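Local atomic coordinates of extracellular solute-binding protein family 1 (Kribbella flavida, PDB entry 5IXP), a protein that probably binds an extracellular solute and delivers it to an ABC transporter, as other bacterial solute-binding proteins of its family do. Residues Y147-G151 with A162-S166; A7-E11 with R33-T37; W91-K95 with A343-L348. All blocks are in the same frame, centred on the assembly; numbering follows the deposited sequence.

Contact 1: residues Y147-G151 with A162-S166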
ATOM      1  N   TYR A 147       7.717   2.931 -19.246  1.00 16.08           N
ATOM      2  CA  TYR A 147       8.631   2.623 -18.147  1.00 15.99           C
ATOM      3  C   TYR A 147       9.630   1.535 -18.544  1.00 16.24           C
ATOM      4  O   TYR A 147      10.842   1.676 -18.330  1.00 15.86           O
ATOM      5  CB  TYR A 147       7.813   2.213 -16.919  1.00 12.77           C
ATOM      6  CG  TYR A 147       8.613   1.759 -15.723  1.00 11.87           C
ATOM      7  CD1 TYR A 147       9.211   2.684 -14.865  1.00 14.10           C
ATOM      8  CD2 TYR A 147       8.749   0.409 -15.439  1.00 13.83           C
ATOM      9  CE1 TYR A 147       9.935   2.263 -13.742  1.00 15.24           C
ATOM     10  CE2 TYR A 147       9.461  -0.024 -14.331  1.00 14.38           C
ATOM     11  CZ  TYR A 147      10.050   0.904 -13.491  1.00 14.53           C
ATOM     12  OH  TYR A 147      10.744   0.458 -12.404  1.00 14.75           O
ATOM     13  N   PHE A 148       9.144   0.442 -19.137  1.00 15.00           N
ATOM     14  CA  PHE A 148      10.053  -0.632 -19.539  1.00 15.77           C
ATOM     15  C   PHE A 148      10.924  -0.219 -20.723  1.00 16.17           C
ATOM     16  O   PHE A 148      12.097  -0.603 -20.799  1.00 17.53           O
ATOM     17  CB  PHE A 148       9.261  -1.900 -19.857  1.00 15.32           C
ATOM     18  CG  PHE A 148       8.545  -2.481 -18.651  1.00 15.97           C
ATOM     19  CD1 PHE A 148       9.239  -2.750 -17.474  1.00 15.21           C
ATOM     20  CD2 PHE A 148       7.180  -2.729 -18.691  1.00 16.76           C
ATOM     21  CE1 PHE A 148       8.579  -3.276 -16.351  1.00 13.12           C
ATOM     22  CE2 PHE A 148       6.511  -3.247 -17.579  1.00 17.01           C
ATOM     23  CZ  PHE A 148       7.208  -3.528 -16.405  1.00 14.89           C
ATOM     24  N   ALA A 149      10.368   0.547 -21.661  1.00 15.72           N
ATOM     25  CA  ALA A 149      11.184   1.044 -22.764  1.00 16.90           C
ATOM     26  C   ALA A 149      12.333   1.907 -22.250  1.00 17.41           C
ATOM     27  O   ALA A 149      13.469   1.780 -22.718  1.00 19.44           O
ATOM     28  CB  ALA A 149      10.317   1.828 -23.751  1.00 18.83           C
ATOM     29  N   ALA A 150      12.058   2.792 -21.286  1.00 16.44           N
ATOM     30  CA  ALA A 150      13.136   3.562 -20.675  1.00 15.29           C
ATOM     31  C   ALA A 150      14.126   2.641 -19.971  1.00 17.15           C
ATOM     32  O   ALA A 150      15.337   2.884 -19.990  1.00 17.81           O
ATOM     33  CB  ALA A 150      12.568   4.591 -19.692  1.00 15.77           C
ATOM     34  N   GLY A 151      13.631   1.574 -19.348  1.00 16.54           N
ATOM     35  CA  GLY A 151      14.532   0.629 -18.704  1.00 16.00           C
ATOM     36  C   GLY A 151      15.458  -0.071 -19.683  1.00 14.37           C
ATOM     37  O   GLY A 151      16.627  -0.319 -19.378  1.00 16.53           O
ATOM     38  N   ALA A 162      20.539  -2.884 -12.904  1.00 19.70           N
ATOM     39  CA  ALA A 162      19.195  -3.218 -13.338  1.00 16.87           C
ATOM     40  C   ALA A 162      18.304  -1.984 -13.236  1.00 15.38           C
ATOM     41  O   ALA A 162      18.674  -0.953 -12.665  1.00 16.94           O
ATOM     42  CB  ALA A 162      18.626  -4.370 -12.507  1.00 17.03           C
ATOM     43  N   TRP A 163      17.106  -2.109 -13.798  1.00 15.30           N
ATOM     44  CA  TRP A 163      16.159  -1.002 -13.814  1.00 14.91           C
ATOM     45  C   TRP A 163      15.354  -0.938 -12.519  1.00 17.81           C
ATOM     46  O   TRP A 163      15.166   0.149 -11.953  1.00 18.34           O
ATOM     47  CB  TRP A 163      15.240  -1.159 -15.027  1.00 13.25           C
ATOM     48  CG  TRP A 163      14.307  -0.014 -15.333  1.00 13.95           C
ATOM     49  CD1 TRP A 163      12.951  -0.095 -15.528  1.00 14.53           C
ATOM     50  CD2 TRP A 163      14.655   1.368 -15.525  1.00 15.42           C
ATOM     51  NE1 TRP A 163      12.438   1.149 -15.830  1.00 13.67           N
ATOM     52  CE2 TRP A 163      13.462   2.061 -15.838  1.00 15.10           C
ATOM     53  CE3 TRP A 163      15.860   2.084 -15.484  1.00 15.15           C
ATOM     54  CZ2 TRP A 163      13.440   3.434 -16.087  1.00 14.70           C
ATOM     55  CZ3 TRP A 163      15.830   3.452 -15.733  1.00 17.45           C
ATOM     56  CH2 TRP A 163      14.632   4.106 -16.035  1.00 17.80           C
ATOM     57  N   PHE A 164      14.881  -2.085 -12.030  1.00 15.49           N
ATOM     58  CA  PHE A 164      14.086  -2.139 -10.812  1.00 12.37           C
ATOM     59  C   PHE A 164      14.551  -3.316  -9.964  1.00 16.35           C
ATOM     60  O   PHE A 164      15.306  -4.178 -10.423  1.00 16.51           O
ATOM     61  CB  PHE A 164      12.585  -2.247 -11.126  1.00 13.35           C
ATOM     62  CG  PHE A 164      12.231  -3.357 -12.084  1.00 17.84           C
ATOM     63  CD1 PHE A 164      12.173  -4.681 -11.649  1.00 16.76           C
ATOM     64  CD2 PHE A 164      11.918  -3.072 -13.415  1.00 14.67           C
ATOM     65  CE1 PHE A 164      11.835  -5.708 -12.528  1.00 16.01           C
ATOM     66  CE2 PHE A 164      11.574  -4.089 -14.299  1.00 17.05           C
ATOM     67  CZ  PHE A 164      11.529  -5.410 -13.857  1.00 16.50           C
ATOM     68  N   ASP A 165      14.065  -3.366  -8.714  1.00 14.06           N
ATOM     69  CA  ASP A 165      14.610  -4.329  -7.762  1.00 15.68           C
ATOM     70  C   ASP A 165      14.090  -5.751  -7.990  1.00 15.09           C
ATOM     71  O   ASP A 165      14.871  -6.701  -7.913  1.00 17.84           O
ATOM     72  CB  ASP A 165      14.346  -3.869  -6.320  1.00 17.17           C
ATOM     73  CG  ASP A 165      12.866  -3.651  -6.018  1.00 20.01           C
ATOM     74  OD1 ASP A 165      12.091  -3.310  -6.933  1.00 20.52           O
ATOM     75  OD2 ASP A 165      12.481  -3.808  -4.847  1.00 20.71           O
ATOM     76  N   SER A 166      12.793  -5.947  -8.254  1.00 16.07           N
ATOM     77  CA  SER A 166      12.301  -7.310  -8.460  1.00 17.10           C
ATOM     78  C   SER A 166      11.078  -7.316  -9.365  1.00 15.62           C
ATOM     79  O   SER A 166      10.325  -6.338  -9.437  1.00 16.21           O
ATOM     80  CB  SER A 166      11.958  -8.022  -7.132  1.00 19.45           C
ATOM     81  OG  SER A 166      10.789  -7.495  -6.502  1.00 17.91           O
TER
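Gly151 packs its CA over the face of the Trp163 indole, where the backbones of helix and returning chain come nearest. This is a CH-pi contact: CA stands 3.2 Å from the centroid of the five-membered ring of Trp163, only 10° off the ring normal. A beta carbon on residue 151 would run into CD1 of the indole, so a residue without a side chain suits this turn of helix 144-157.

The aromatic contacts come next. The nitrogen corner of the indole meets the Tyr147 ring: NE1 of Trp163 sits over the centre of that ring, 3.4 Å from CZ of Tyr147, with the planes turned obliquely at 48°. The Tyr147 side chain reaches this place because CG is anti to the backbone N (chi1 175°), which carries the ring out from the helix to the nitrogen of the Trp163 indole. Phe164 adds its CE2, 3.7 Å from CE1 of Phe148 and at the edge of the Phe148 ring. Ala150 contributes a methyl, its CB lying 3.9 Å from CZ2 of Trp163, small enough to let the six-membered ring approach the helix.

Polar atoms are few. Trp163 NE1 lies 3.0 Å from Tyr147 O, a carbonyl that also accepts the helical bond from Gly151 N. The hydroxyl of Tyr147 rests 3.5 Å from CB of Phe164 and is hydrogen-bonded to Thr234, on strand 232-238.

The chemistry is thus that of a buried aromatic core, in which flat rings and small residues fasten helix 144-157 to the chain leading into helix 167-175, and the tyrosine hydroxyl is satisfied by a neighbouring strand.

Contact 2: residues A7-E11 with R33-T37; sequences ATFNE and RRAAT
Thr8 and Arg33 are joined by the backbone hydrogen bond that pairs these parallel strands: Thr8 N donates to Arg33 O at 3.0 Å, at an N-H...O angle of 150°. The same carbonyl receives a CA-H...O contact from Ala7, whose CA is 3.2 Å from Arg33 O. Ala7 and Arg33 face the same side of the sheet, and the small methyl of Ala7 suits a buried place against His41 of helix 38-51.

Beyond this pair the chains diverge and water takes over the bridging. One water donates to Thr8 O and accepts from Ala35 N, at 2.9 Å from the latter. A second accepts from Asn10 N and donates to Ala35 O, so backbone groups that no longer meet directly are still linked.

The charged contact lies on the side of Thr8 and Arg34. Arg34 is extended from CG to NE and passes Thr8, its CG 4.0 Å from OG1, to reach the Glu11 carboxylate. NH1 of Arg34 forms a salt bridge with OE1 of Glu11 at 3.0 Å; the oxygen lies at the edge of the guanidinium, near its plane, whereas the nitrogen comes from above the carboxylate plane. The two planes are 58° apart, and the additional bonds from NH2 of Arg34 to both carboxylate oxygens are weak. Each charge has a second partner: Arg34 NE pairs with Glu32, and Glu11 OE2 accepts from Gly13 N.

The contact belongs to a beta-alpha-beta unit, helix 15-24 making the crossover between the parallel strands 2-8 and 28-34. Strand 58-62 flanks strand 2-8 through backbone bonds to Ala7, and Ser15 and Tyr18 of helix 15-24 touch Arg34 and Thr8, while helix 38-51 packs against Ala7 and Ala35.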
ATOM      1  N   ALA A   7      -6.952  -1.766  19.432  1.00  7.76           N
ATOM      2  CA  ALA A   7      -5.812  -2.622  19.127  1.00  9.03           C
ATOM      3  C   ALA A   7      -5.135  -2.094  17.868  1.00 11.51           C
ATOM      4  O   ALA A   7      -5.764  -2.025  16.807  1.00 10.06           O
ATOM      5  CB  ALA A   7      -6.248  -4.074  18.928  1.00  9.29           C
ATOM      6  N   THR A   8      -3.870  -1.705  17.992  1.00 11.62           N
ATOM      7  CA  THR A   8      -3.081  -1.218  16.870  1.00 10.98           C
ATOM      8  C   THR A   8      -1.824  -2.064  16.735  1.00 12.87           C
ATOM      9  O   THR A   8      -1.500  -2.891  17.593  1.00 13.29           O
ATOM     10  CB  THR A   8      -2.703   0.270  17.020  1.00 11.59           C
ATOM     11  OG1 THR A   8      -1.836   0.451  18.147  1.00 14.39           O
ATOM     12  CG2 THR A   8      -3.947   1.136  17.192  1.00 13.41           C
ATOM     13  N   PHE A   9      -1.113  -1.843  15.635  1.00 11.25           N
ATOM     14  CA  PHE A   9       0.108  -2.572  15.328  1.00 13.14           C
ATOM     15  C   PHE A   9       1.090  -1.565  14.754  1.00 16.23           C
ATOM     16  O   PHE A   9       0.690  -0.512  14.251  1.00 15.36           O
ATOM     17  CB  PHE A   9      -0.151  -3.726  14.334  1.00 12.71           C
ATOM     18  CG  PHE A   9      -0.850  -3.287  13.079  1.00 13.83           C
ATOM     19  CD1 PHE A   9      -0.126  -2.808  11.989  1.00 14.49           C
ATOM     20  CD2 PHE A   9      -2.239  -3.324  12.993  1.00 14.85           C
ATOM     21  CE1 PHE A   9      -0.779  -2.372  10.831  1.00 13.75           C
ATOM     22  CE2 PHE A   9      -2.891  -2.897  11.847  1.00 17.60           C
ATOM     23  CZ  PHE A   9      -2.161  -2.409  10.767  1.00 15.24           C
ATOM     24  N   ASN A  10       2.379  -1.892  14.832  1.00 16.70           N
ATOM     25  CA  ASN A  10       3.426  -0.942  14.464  1.00 19.39           C
ATOM     26  C   ASN A  10       3.162   0.370  15.196  1.00 17.45           C
ATOM     27  O   ASN A  10       2.802   0.340  16.375  1.00 19.70           O
ATOM     28  CB  ASN A  10       3.497  -0.767  12.945  1.00 20.91           C
ATOM     29  CG  ASN A  10       3.936  -2.047  12.232  1.00 30.75           C
ATOM     30  OD1 ASN A  10       4.700  -2.850  12.783  1.00 33.10           O
ATOM     31  ND2 ASN A  10       3.456  -2.240  11.005  1.00 33.90           N
ATOM     32  N   GLU A  11       3.302   1.520  14.545  1.00 16.90           N
ATOM     33  CA  GLU A  11       3.127   2.794  15.249  1.00 16.67           C
ATOM     34  C   GLU A  11       2.076   3.644  14.544  1.00 17.04           C
ATOM     35  O   GLU A  11       2.371   4.330  13.555  1.00 16.74           O
ATOM     36  CB  GLU A  11       4.448   3.548  15.371  1.00 22.05           C
ATOM     37  CG  GLU A  11       4.300   4.838  16.186  1.00 27.04           C
ATOM     38  CD  GLU A  11       3.649   4.588  17.545  1.00 29.13           C
ATOM     39  OE1 GLU A  11       4.327   4.039  18.442  1.00 33.17           O
ATOM     40  OE2 GLU A  11       2.451   4.911  17.710  1.00 23.24           O
ATOM     41  N   ARG A  33      -4.019  -1.627  22.984  1.00 10.06           N
ATOM     42  CA  ARG A  33      -3.470  -2.972  23.005  1.00  9.52           C
ATOM     43  C   ARG A  33      -2.571  -3.140  21.787  1.00  8.55           C
ATOM     44  O   ARG A  33      -2.988  -2.836  20.663  1.00 14.39           O
ATOM     45  CB  ARG A  33      -4.620  -3.995  22.999  1.00 13.51           C
ATOM     46  CG  ARG A  33      -4.222  -5.438  22.885  1.00 18.29           C
ATOM     47  CD  ARG A  33      -5.469  -6.291  22.679  1.00 22.44           C
ATOM     48  NE  ARG A  33      -6.443  -6.104  23.750  1.00 28.24           N
ATOM     49  CZ  ARG A  33      -7.701  -6.540  23.700  1.00 30.60           C
ATOM     50  NH1 ARG A  33      -8.137  -7.169  22.623  1.00 24.48           N
ATOM     51  NH2 ARG A  33      -8.527  -6.335  24.723  1.00 31.21           N
ATOM     52  N   ARG A  34      -1.337  -3.596  22.001  1.00  8.54           N
ATOM     53  CA  ARG A  34      -0.386  -3.779  20.903  1.00 11.44           C
ATOM     54  C   ARG A  34       0.142  -5.202  20.941  1.00 14.51           C
ATOM     55  O   ARG A  34       0.904  -5.547  21.848  1.00 13.69           O
ATOM     56  CB  ARG A  34       0.785  -2.795  20.999  1.00 14.70           C
ATOM     57  CG  ARG A  34       0.398  -1.345  20.907  1.00 16.43           C
ATOM     58  CD  ARG A  34       1.644  -0.471  20.864  1.00 22.11           C
ATOM     59  NE  ARG A  34       1.275   0.935  20.824  1.00 23.79           N
ATOM     60  CZ  ARG A  34       2.046   1.899  20.336  1.00 25.26           C
ATOM     61  NH1 ARG A  34       3.250   1.613  19.842  1.00 26.41           N
ATOM     62  NH2 ARG A  34       1.605   3.148  20.335  1.00 26.31           N
ATOM     63  N   ALA A  35      -0.233  -6.017  19.955  1.00 13.56           N
ATOM     64  CA  ALA A  35       0.449  -7.293  19.776  1.00 13.49           C
ATOM     65  C   ALA A  35       1.926  -7.055  19.455  1.00 12.28           C
ATOM     66  O   ALA A  35       2.318  -5.995  18.947  1.00 13.65           O
ATOM     67  CB  ALA A  35      -0.205  -8.109  18.657  1.00 14.39           C
ATOM     68  N   ALA A  36       2.755  -8.061  19.759  1.00 13.27           N
ATOM     69  CA  ALA A  36       4.194  -7.916  19.550  1.00 14.33           C
ATOM     70  C   ALA A  36       4.547  -7.775  18.076  1.00 15.63           C
ATOM     71  O   ALA A  36       5.534  -7.110  17.736  1.00 18.00           O
ATOM     72  CB  ALA A  36       4.942  -9.110  20.142  1.00 14.81           C
ATOM     73  N   THR A  37       3.784  -8.413  17.193  1.00 16.22           N
ATOM     74  CA  THR A  37       4.061  -8.377  15.766  1.00 17.85           C
ATOM     75  C   THR A  37       2.759  -8.169  15.012  1.00 18.14           C
ATOM     76  O   THR A  37       1.664  -8.405  15.531  1.00 16.28           O
ATOM     77  CB  THR A  37       4.707  -9.678  15.263  1.00 17.14           C
ATOM     78  OG1 THR A  37       3.761 -10.745  15.396  1.00 17.58           O
ATOM     79  CG2 THR A  37       5.981 -10.013  16.052  1.00 20.03           C
TER
HETATM   80  O   HOH W   1      -2.716  -5.366  18.692  1.00 15.12           O
HETATM   81  O   HOH W   2       3.028  -4.481  16.189  1.00 21.34           O

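Contact 3: residues W91-K95 with A343-L348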
ATOM      1  N   TRP A  91     -12.892  11.445   3.003  1.00 16.49           N
ATOM      2  CA  TRP A  91     -11.819  10.613   2.479  1.00 16.85           C
ATOM      3  C   TRP A  91     -11.780  10.636   0.954  1.00 17.95           C
ATOM      4  O   TRP A  91     -12.784  10.900   0.287  1.00 18.14           O
ATOM      5  CB  TRP A  91     -11.992   9.163   2.933  1.00 15.62           C
ATOM      6  CG  TRP A  91     -11.703   8.877   4.383  1.00 15.07           C
ATOM      7  CD1 TRP A  91     -10.481   8.623   4.943  1.00 14.44           C
ATOM      8  CD2 TRP A  91     -12.658   8.770   5.443  1.00 13.07           C
ATOM      9  NE1 TRP A  91     -10.614   8.385   6.293  1.00 12.46           N
ATOM     10  CE2 TRP A  91     -11.943   8.461   6.623  1.00 12.44           C
ATOM     11  CE3 TRP A  91     -14.048   8.901   5.508  1.00 12.80           C
ATOM     12  CZ2 TRP A  91     -12.570   8.300   7.859  1.00 11.81           C
ATOM     13  CZ3 TRP A  91     -14.676   8.733   6.744  1.00 14.57           C
ATOM     14  CH2 TRP A  91     -13.932   8.438   7.902  1.00 13.83           C
ATOM     15  N   LEU A  92     -10.597  10.335   0.412  1.00 14.54           N
ATOM     16  CA  LEU A  92     -10.488   9.924  -0.981  1.00 17.86           C
ATOM     17  C   LEU A  92     -11.482   8.804  -1.260  1.00 18.65           C
ATOM     18  O   LEU A  92     -11.625   7.875  -0.460  1.00 17.55           O
ATOM     19  CB  LEU A  92      -9.064   9.447  -1.280  1.00 17.00           C
ATOM     20  CG  LEU A  92      -7.988  10.528  -1.201  1.00 14.33           C
ATOM     21  CD1 LEU A  92      -6.626   9.908  -1.012  1.00 16.78           C
ATOM     22  CD2 LEU A  92      -8.029  11.405  -2.474  1.00 18.16           C
ATOM     23  N   ASP A  93     -12.177   8.897  -2.395  1.00 19.22           N
ATOM     24  CA  ASP A  93     -13.236   7.929  -2.673  1.00 19.93           C
ATOM     25  C   ASP A  93     -12.698   6.498  -2.718  1.00 20.13           C
ATOM     26  O   ASP A  93     -13.351   5.568  -2.224  1.00 21.16           O
ATOM     27  CB  ASP A  93     -13.971   8.289  -3.970  1.00 26.17           C
ATOM     28  CG  ASP A  93     -13.035   8.493  -5.170  1.00 33.95           C
ATOM     29  OD1 ASP A  93     -13.568   8.792  -6.268  1.00 38.69           O
ATOM     30  OD2 ASP A  93     -11.791   8.373  -5.040  1.00 30.75           O
ATOM     31  N   TRP A  94     -11.496   6.302  -3.267  1.00 18.66           N
ATOM     32  CA  TRP A  94     -10.949   4.947  -3.325  1.00 18.95           C
ATOM     33  C   TRP A  94     -10.591   4.407  -1.940  1.00 17.34           C
ATOM     34  O   TRP A  94     -10.634   3.188  -1.724  1.00 17.80           O
ATOM     35  CB  TRP A  94      -9.734   4.893  -4.255  1.00 18.51           C
ATOM     36  CG  TRP A  94      -8.593   5.837  -3.951  1.00 17.78           C
ATOM     37  CD1 TRP A  94      -8.387   7.079  -4.494  1.00 19.16           C
ATOM     38  CD2 TRP A  94      -7.472   5.586  -3.095  1.00 14.81           C
ATOM     39  NE1 TRP A  94      -7.225   7.626  -4.004  1.00 17.84           N
ATOM     40  CE2 TRP A  94      -6.639   6.728  -3.149  1.00 16.75           C
ATOM     41  CE3 TRP A  94      -7.093   4.511  -2.283  1.00 12.70           C
ATOM     42  CZ2 TRP A  94      -5.455   6.824  -2.430  1.00 15.94           C
ATOM     43  CZ3 TRP A  94      -5.908   4.604  -1.571  1.00 14.88           C
ATOM     44  CH2 TRP A  94      -5.103   5.756  -1.647  1.00 16.94           C
ATOM     45  N   LYS A  95     -10.236   5.281  -0.995  1.00 15.49           N
ATOM     46  CA  LYS A  95      -9.984   4.812   0.362  1.00 16.15           C
ATOM     47  C   LYS A  95     -11.263   4.276   0.993  1.00 13.57           C
ATOM     48  O   LYS A  95     -11.252   3.212   1.623  1.00 16.25           O
ATOM     49  CB  LYS A  95      -9.385   5.939   1.214  1.00 14.28           C
ATOM     50  CG  LYS A  95      -9.030   5.521   2.662  1.00 12.13           C
ATOM     51  CD  LYS A  95      -7.776   4.654   2.699  1.00 11.56           C
ATOM     52  CE  LYS A  95      -7.370   4.307   4.138  1.00 10.76           C
ATOM     53  NZ  LYS A  95      -6.114   3.480   4.216  1.00 11.54           N
ATOM     54  N   ALA A 343      -1.643  10.845  -4.488  1.00 14.63           N
ATOM     55  CA  ALA A 343      -2.860  10.332  -3.867  1.00 14.06           C
ATOM     56  C   ALA A 343      -4.087  10.699  -4.689  1.00 14.97           C
ATOM     57  O   ALA A 343      -4.995   9.874  -4.863  1.00 15.85           O
ATOM     58  CB  ALA A 343      -2.991  10.862  -2.438  1.00 12.91           C
ATOM     59  N   ASN A 344      -4.127  11.930  -5.207  1.00 15.27           N
ATOM     60  CA  ASN A 344      -5.284  12.388  -5.968  1.00 18.50           C
ATOM     61  C   ASN A 344      -5.435  11.660  -7.293  1.00 22.29           C
ATOM     62  O   ASN A 344      -6.512  11.712  -7.894  1.00 25.12           O
ATOM     63  CB  ASN A 344      -5.199  13.896  -6.219  1.00 20.42           C
ATOM     64  CG  ASN A 344      -5.608  14.708  -5.009  1.00 21.50           C
ATOM     65  OD1 ASN A 344      -6.415  14.257  -4.205  1.00 23.15           O
ATOM     66  ND2 ASN A 344      -5.065  15.915  -4.879  1.00 25.12           N
ATOM     67  N   ASN A 345      -4.391  10.990  -7.771  1.00 20.04           N
ATOM     68  CA  ASN A 345      -4.457  10.340  -9.070  1.00 21.83           C
ATOM     69  C   ASN A 345      -4.548   8.826  -8.973  1.00 20.95           C
ATOM     70  O   ASN A 345      -4.459   8.137 -10.001  1.00 22.80           O
ATOM     71  CB  ASN A 345      -3.276  10.785  -9.922  1.00 27.20           C
ATOM     72  CG  ASN A 345      -3.511  12.163 -10.518  1.00 32.64           C
ATOM     73  OD1 ASN A 345      -4.256  12.303 -11.491  1.00 33.67           O
ATOM     74  ND2 ASN A 345      -2.917  13.194  -9.910  1.00 32.37           N
ATOM     75  N   VAL A 346      -4.751   8.297  -7.767  1.00 19.88           N
ATOM     76  CA  VAL A 346      -5.041   6.881  -7.609  1.00 22.82           C
ATOM     77  C   VAL A 346      -6.466   6.621  -8.070  1.00 25.20           C
ATOM     78  O   VAL A 346      -7.390   7.378  -7.745  1.00 26.30           O
ATOM     79  CB  VAL A 346      -4.841   6.440  -6.150  1.00 19.02           C
ATOM     80  CG1 VAL A 346      -5.339   5.005  -5.948  1.00 19.17           C
ATOM     81  CG2 VAL A 346      -3.387   6.555  -5.759  1.00 18.45           C
ATOM     82  N   ILE A 347      -6.643   5.567  -8.858  1.00 27.39           N
ATOM     83  CA  ILE A 347      -7.958   5.046  -9.194  1.00 34.29           C
ATOM     84  C   ILE A 347      -7.954   3.560  -8.860  1.00 37.24           C
ATOM     85  O   ILE A 347      -7.142   2.802  -9.403  1.00 39.15           O
ATOM     86  CB  ILE A 347      -8.315   5.278 -10.671  1.00 35.16           C
ATOM     87  CG1 ILE A 347      -8.307   6.777 -10.982  1.00 38.30           C
ATOM     88  CG2 ILE A 347      -9.675   4.664 -10.990  1.00 37.72           C
ATOM     89  CD1 ILE A 347      -8.472   7.100 -12.454  1.00 38.81           C
ATOM     90  N   LEU A 348      -8.826   3.158  -7.940  1.00 39.18           N
ATOM     91  CA  LEU A 348      -9.018   1.766  -7.558  1.00 38.14           C
ATOM     92  C   LEU A 348     -10.416   1.351  -7.983  1.00 43.11           C
ATOM     93  O   LEU A 348     -11.403   1.914  -7.503  1.00 47.87           O
ATOM     94  CB  LEU A 348      -8.855   1.562  -6.052  1.00 37.81           C
ATOM     95  CG  LEU A 348      -7.483   1.737  -5.399  1.00 37.76           C
ATOM     96  CD1 LEU A 348      -7.550   1.277  -3.950  1.00 36.62           C
ATOM     97  CD2 LEU A 348      -6.412   0.969  -6.155  1.00 35.84           C
TER
HETATM   98  O   HOH W   3     -10.333   7.811  -7.496  1.00 38.59           O
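Trp94 and Val346 form the tight part of the contact, the isopropyl group of the valine lying over the face of the indole. CG1 of Val346 is 3.6 Å from the centroid of the five-membered ring, 12° off its normal, which makes a CH-pi contact over the face, and CB of Val346 comes within 3.4 Å of NE1. CB of Leu92 lies over the opposite face, toward the rim, so the ring is sandwiched between aliphatic groups. Trp94 holds its CG between the backbone N and carbonyl carbon (chi1 56°), and this turns the indole across the end of helix 335-344. There NE1 donates to Ala343 O at 3.3 Å, meeting at the ring edge a carbonyl in the last turn of that helix. A branched residue suits position 346 because it spreads methyls over a flat partner, while a tryptophan offers both a broad face and one N-H.

The contact joins the N-terminus of helix 93-98, where Leu92 is the N-cap residue, to the C-terminus of helix 335-344, two pieces far apart in sequence. Ile113, on the long strand 108-121, packs against Leu92, Trp94 and Ala343 and so ties both helix ends to the sheet. A leucine in place of Trp94 would probably leave Ala343 O without its indole donor and open a gap beside Val346.

Toward solvent the contacts are fewer. CD1 of the partly exposed Leu348 touches CE3 of Trp94 at 3.7 Å, and CD2 of Leu92 lies as far from OD1 of the exposed Asn344. Exposed Asp93 takes no direct part; a water lies between its OD2 and Val346 O, 3.0 Å from the latter.

How the contacts relate
The three contacts are separate: their centres lie about 36 Å apart for contacts 1 and 2, and about 26 Å from contact 3 to either of the others. Contacts 1 and 2 stand on opposite sides of the chain's centre. In sequence contact 2 comes first and closes before contact 3 opens; contact 1 is nested inside the long loop that contact 3 closes. The mixed sheet is their common reference. Contact 2 pairs two of its strands, contact 3 packs on strand 108-121, and contact 1 reaches strand 232-238, which pairs with 108-121. Such spreading is consistent with the two-lobed architecture of solute-binding proteins, in which the chain passes between lobes more than once.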